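Local coordinates for Pyrsv_gp04 (Pyrobaculum spherical virus, PDB 2VXZ), which is of unknown function but probably acts as a viral transcriptional regulator, at residues E84-T89 with P98-L103. Sequence-based numbering, arbitrary orientation. Where two conformers were deposited one is given.
Sequences ERLVTT and PRLHDL
Leu-86 reaches from the last turns of helix 69-89 to the flank of helix 97-106, where its CD1 lies 4.1 Å from Leu-103 CB and 4.3 Å from Leu-100 CD1. With CG anti to the carbonyl carbon and CD1 anti to CA (chi2 172°), the side chain is extended and CD1 leads toward helix 97-106. Leu-103 has the same first torsion, yet the two side chains run past each other in opposite directions, so Leu-86 meets the base of Leu-103, its CB and backbone carbonyl carbon, rather than its branch end. Leu-100 leaves its helix along the flank, and its CD1 swings in from one turn earlier.

The buried side, Leu-86 and Leu-100, continues into helix 125-139, where Leu-131 and Leu-135 touch Leu-100, and Ala-110 of helix 108-115 covers Leu-86. No hydrogen bond joins the two segments, and the approach is light, 160 Å² in all. Leu-103, partly exposed, lies against Asn-90 and Leu-92 of the connection. Looser still are the exposed Thr-88 and Thr-89, which make no contact with 98-103. There Thr-89 OG1 bonds back to Arg-85 O at 2.7 Å, from above the carbonyl plane, while Thr-89 N comes from the opposite face; two donors thus grip one oxygen in the final turn. The arrangement is a small apolar contact between successive helices, joined through strand 94-95, within the probable PSV transcriptional regulator domain.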
ATOM      1  N   GLU A  84      -7.806   6.357  10.312  1.00 23.58           N
ATOM      2  CA  GLU A  84      -8.533   6.738  11.519  1.00 24.55           C
ATOM      3  C   GLU A  84      -8.663   8.244  11.646  1.00 24.54           C
ATOM      4  O   GLU A  84      -9.681   8.731  12.150  1.00 25.51           O
ATOM      5  CB  GLU A  84      -7.877   6.134  12.760  1.00 23.98           C
ATOM      6  CG  GLU A  84      -7.961   4.614  12.756  1.00 25.91           C
ATOM      7  CD  GLU A  84      -7.839   4.035  14.119  1.00 27.31           C
ATOM      8  OE1 GLU A  84      -6.712   4.041  14.654  1.00 28.06           O
ATOM      9  OE2 GLU A  84      -8.888   3.597  14.653  1.00 32.68           O
ATOM     10  N   ARG A  85      -7.664   8.990  11.168  1.00 24.69           N
ATOM     11  CA  ARG A  85      -7.777  10.460  11.134  1.00 24.79           C
ATOM     12  C   ARG A  85      -8.917  10.908  10.209  1.00 24.18           C
ATOM     13  O   ARG A  85      -9.717  11.795  10.563  1.00 24.17           O
ATOM     14  CB  ARG A  85      -6.466  11.116  10.704  1.00 24.79           C
ATOM     15  CG  ARG A  85      -6.545  12.643  10.677  1.00 25.63           C
ATOM     16  CD  ARG A  85      -5.241  13.285  10.335  1.00 26.32           C
ATOM     17  NE  ARG A  85      -4.784  12.874   9.021  1.00 27.54           N
ATOM     18  CZ  ARG A  85      -5.213  13.381   7.864  1.00 28.89           C
ATOM     19  NH1 ARG A  85      -6.118  14.349   7.821  1.00 30.05           N
ATOM     20  NH2 ARG A  85      -4.713  12.915   6.736  1.00 28.81           N
ATOM     21  N   LEU A  86      -8.979  10.313   9.024  1.00 24.39           N
ATOM     22  CA  LEU A  86     -10.035  10.643   8.071  1.00 24.11           C
ATOM     23  C   LEU A  86     -11.422  10.254   8.610  1.00 24.39           C
ATOM     24  O   LEU A  86     -12.407  10.969   8.391  1.00 24.54           O
ATOM     25  CB  LEU A  86      -9.774   9.984   6.718  1.00 23.86           C
ATOM     26  CG  LEU A  86      -8.516  10.409   5.975  1.00 24.76           C
ATOM     27  CD1 LEU A  86      -8.292   9.510   4.734  1.00 23.53           C
ATOM     28  CD2 LEU A  86      -8.554  11.888   5.609  1.00 25.75           C
ATOM     29  N   VAL A  87     -11.500   9.130   9.309  1.00 23.98           N
ATOM     30  CA  VAL A  87     -12.763   8.697   9.923  1.00 24.74           C
ATOM     31  C   VAL A  87     -13.203   9.652  11.041  1.00 25.47           C
ATOM     32  O   VAL A  87     -14.387  10.009  11.150  1.00 25.03           O
ATOM     33  CB  VAL A  87     -12.640   7.258  10.475  1.00 24.52           C
ATOM     34  CG1 VAL A  87     -13.753   6.963  11.473  1.00 25.15           C
ATOM     35  CG2 VAL A  87     -12.644   6.256   9.325  1.00 25.03           C
ATOM     36  N   THR A  88     -12.246  10.056  11.865  1.00 26.24           N
ATOM     37  CA  THR A  88     -12.523  10.949  12.989  1.00 27.35           C
ATOM     38  C   THR A  88     -12.958  12.316  12.483  1.00 27.78           C
ATOM     39  O   THR A  88     -13.976  12.843  12.927  1.00 27.52           O
ATOM     40  CB  THR A  88     -11.301  11.093  13.901  1.00 27.31           C
ATOM     41  OG1 THR A  88     -11.013   9.821  14.498  1.00 28.41           O
ATOM     42  CG2 THR A  88     -11.549  12.130  15.008  1.00 27.58           C
ATOM     43  N   THR A  89     -12.187  12.875  11.547  1.00 28.49           N
ATOM     44  CA  THR A  89     -12.440  14.218  11.024  0.50 28.79           C
ATOM     45  C   THR A  89     -13.813  14.313  10.371  1.00 29.00           C
ATOM     46  O   THR A  89     -14.463  15.350  10.424  1.00 29.64           O
ATOM     47  CB  THR A  89     -11.365  14.616   9.992  0.50 28.70           C
ATOM     48  OG1 THR A  89     -10.072  14.509  10.597  0.50 29.08           O
ATOM     49  CG2 THR A  89     -11.572  16.044   9.497  0.50 28.98           C
ATOM     50  N   PRO A  98     -14.636   2.498  -1.596  1.00 22.76           N
ATOM     51  CA  PRO A  98     -14.754   3.687  -2.439  1.00 22.93           C
ATOM     52  C   PRO A  98     -14.811   4.969  -1.635  1.00 22.97           C
ATOM     53  O   PRO A  98     -14.235   5.969  -2.030  1.00 22.65           O
ATOM     54  CB  PRO A  98     -16.082   3.462  -3.169  1.00 23.59           C
ATOM     55  CG  PRO A  98     -16.315   2.018  -3.104  1.00 24.44           C
ATOM     56  CD  PRO A  98     -15.786   1.594  -1.798  1.00 22.78           C
ATOM     57  N   ARG A  99     -15.513   4.950  -0.511  1.00 23.07           N
ATOM     58  CA  ARG A  99     -15.571   6.151   0.333  1.00 23.98           C
ATOM     59  C   ARG A  99     -14.197   6.522   0.895  1.00 22.47           C
ATOM     60  O   ARG A  99     -13.836   7.696   0.962  1.00 22.30           O
ATOM     61  CB  ARG A  99     -16.599   5.978   1.440  1.00 24.02           C
ATOM     62  CG  ARG A  99     -18.009   6.144   0.907  1.00 27.65           C
ATOM     63  CD  ARG A  99     -19.049   5.903   1.973  0.70 28.39           C
ATOM     64  NE  ARG A  99     -19.037   6.900   3.048  0.50 31.96           N
ATOM     65  CZ  ARG A  99     -19.929   7.880   3.205  0.50 33.66           C
ATOM     66  NH1 ARG A  99     -20.925   8.066   2.341  0.50 35.06           N
ATOM     67  NH2 ARG A  99     -19.816   8.695   4.246  1.00 36.09           N
ATOM     68  N   LEU A 100     -13.437   5.515   1.290  1.00 21.49           N
ATOM     69  CA  LEU A 100     -12.094   5.746   1.792  1.00 21.52           C
ATOM     70  C   LEU A 100     -11.211   6.272   0.679  1.00 20.86           C
ATOM     71  O   LEU A 100     -10.449   7.207   0.884  1.00 21.68           O
ATOM     72  CB  LEU A 100     -11.513   4.472   2.394  1.00 21.14           C
ATOM     73  CG  LEU A 100     -10.072   4.583   2.892  1.00 21.39           C
ATOM     74  CD1 LEU A 100      -9.947   5.655   3.977  1.00 21.21           C
ATOM     75  CD2 LEU A 100      -9.564   3.217   3.394  1.00 22.54           C
ATOM     76  N   HIS A 101     -11.302   5.670  -0.509  1.00 20.46           N
ATOM     77  CA  HIS A 101     -10.541   6.195  -1.640  1.00 20.49           C
ATOM     78  C   HIS A 101     -10.837   7.681  -1.844  1.00 21.18           C
ATOM     79  O   HIS A 101      -9.913   8.500  -2.010  1.00 20.89           O
ATOM     80  CB  HIS A 101     -10.808   5.439  -2.940  1.00 20.22           C
ATOM     81  CG  HIS A 101      -9.927   5.879  -4.069  1.00 20.56           C
ATOM     82  ND1 HIS A 101     -10.387   6.612  -5.141  1.00 22.95           N
ATOM     83  CD2 HIS A 101      -8.599   5.714  -4.270  1.00 23.33           C
ATOM     84  CE1 HIS A 101      -9.386   6.862  -5.964  1.00 21.16           C
ATOM     85  NE2 HIS A 101      -8.287   6.336  -5.455  1.00 22.14           N
ATOM     86  N   ASP A 102     -12.121   8.031  -1.821  1.00 21.80           N
ATOM     87  CA  ASP A 102     -12.514   9.408  -2.048  1.00 22.55           C
ATOM     88  C   ASP A 102     -11.957  10.322  -0.959  1.00 22.64           C
ATOM     89  O   ASP A 102     -11.473  11.416  -1.267  1.00 23.28           O
ATOM     90  CB  ASP A 102     -14.025   9.540  -2.106  1.00 23.09           C
ATOM     91  CG  ASP A 102     -14.480  10.671  -3.014  1.00 24.84           C
ATOM     92  OD1 ASP A 102     -14.129  10.674  -4.215  1.00 27.73           O
ATOM     93  OD2 ASP A 102     -15.191  11.555  -2.524  1.00 28.16           O
ATOM     94  N   LEU A 103     -11.998   9.886   0.303  1.00 22.38           N
ATOM     95  CA  LEU A 103     -11.448  10.727   1.382  1.00 22.38           C
ATOM     96  C   LEU A 103      -9.932  10.898   1.237  1.00 22.46           C
ATOM     97  O   LEU A 103      -9.388  11.978   1.515  1.00 23.12           O
ATOM     98  CB  LEU A 103     -11.779  10.177   2.770  1.00 23.06           C
ATOM     99  CG  LEU A 103     -13.250  10.248   3.179  1.00 24.16           C
ATOM    100  CD1 LEU A 103     -13.458   9.447   4.434  1.00 27.18           C
ATOM    101  CD2 LEU A 103     -13.690  11.716   3.373  1.00 26.39           C
TER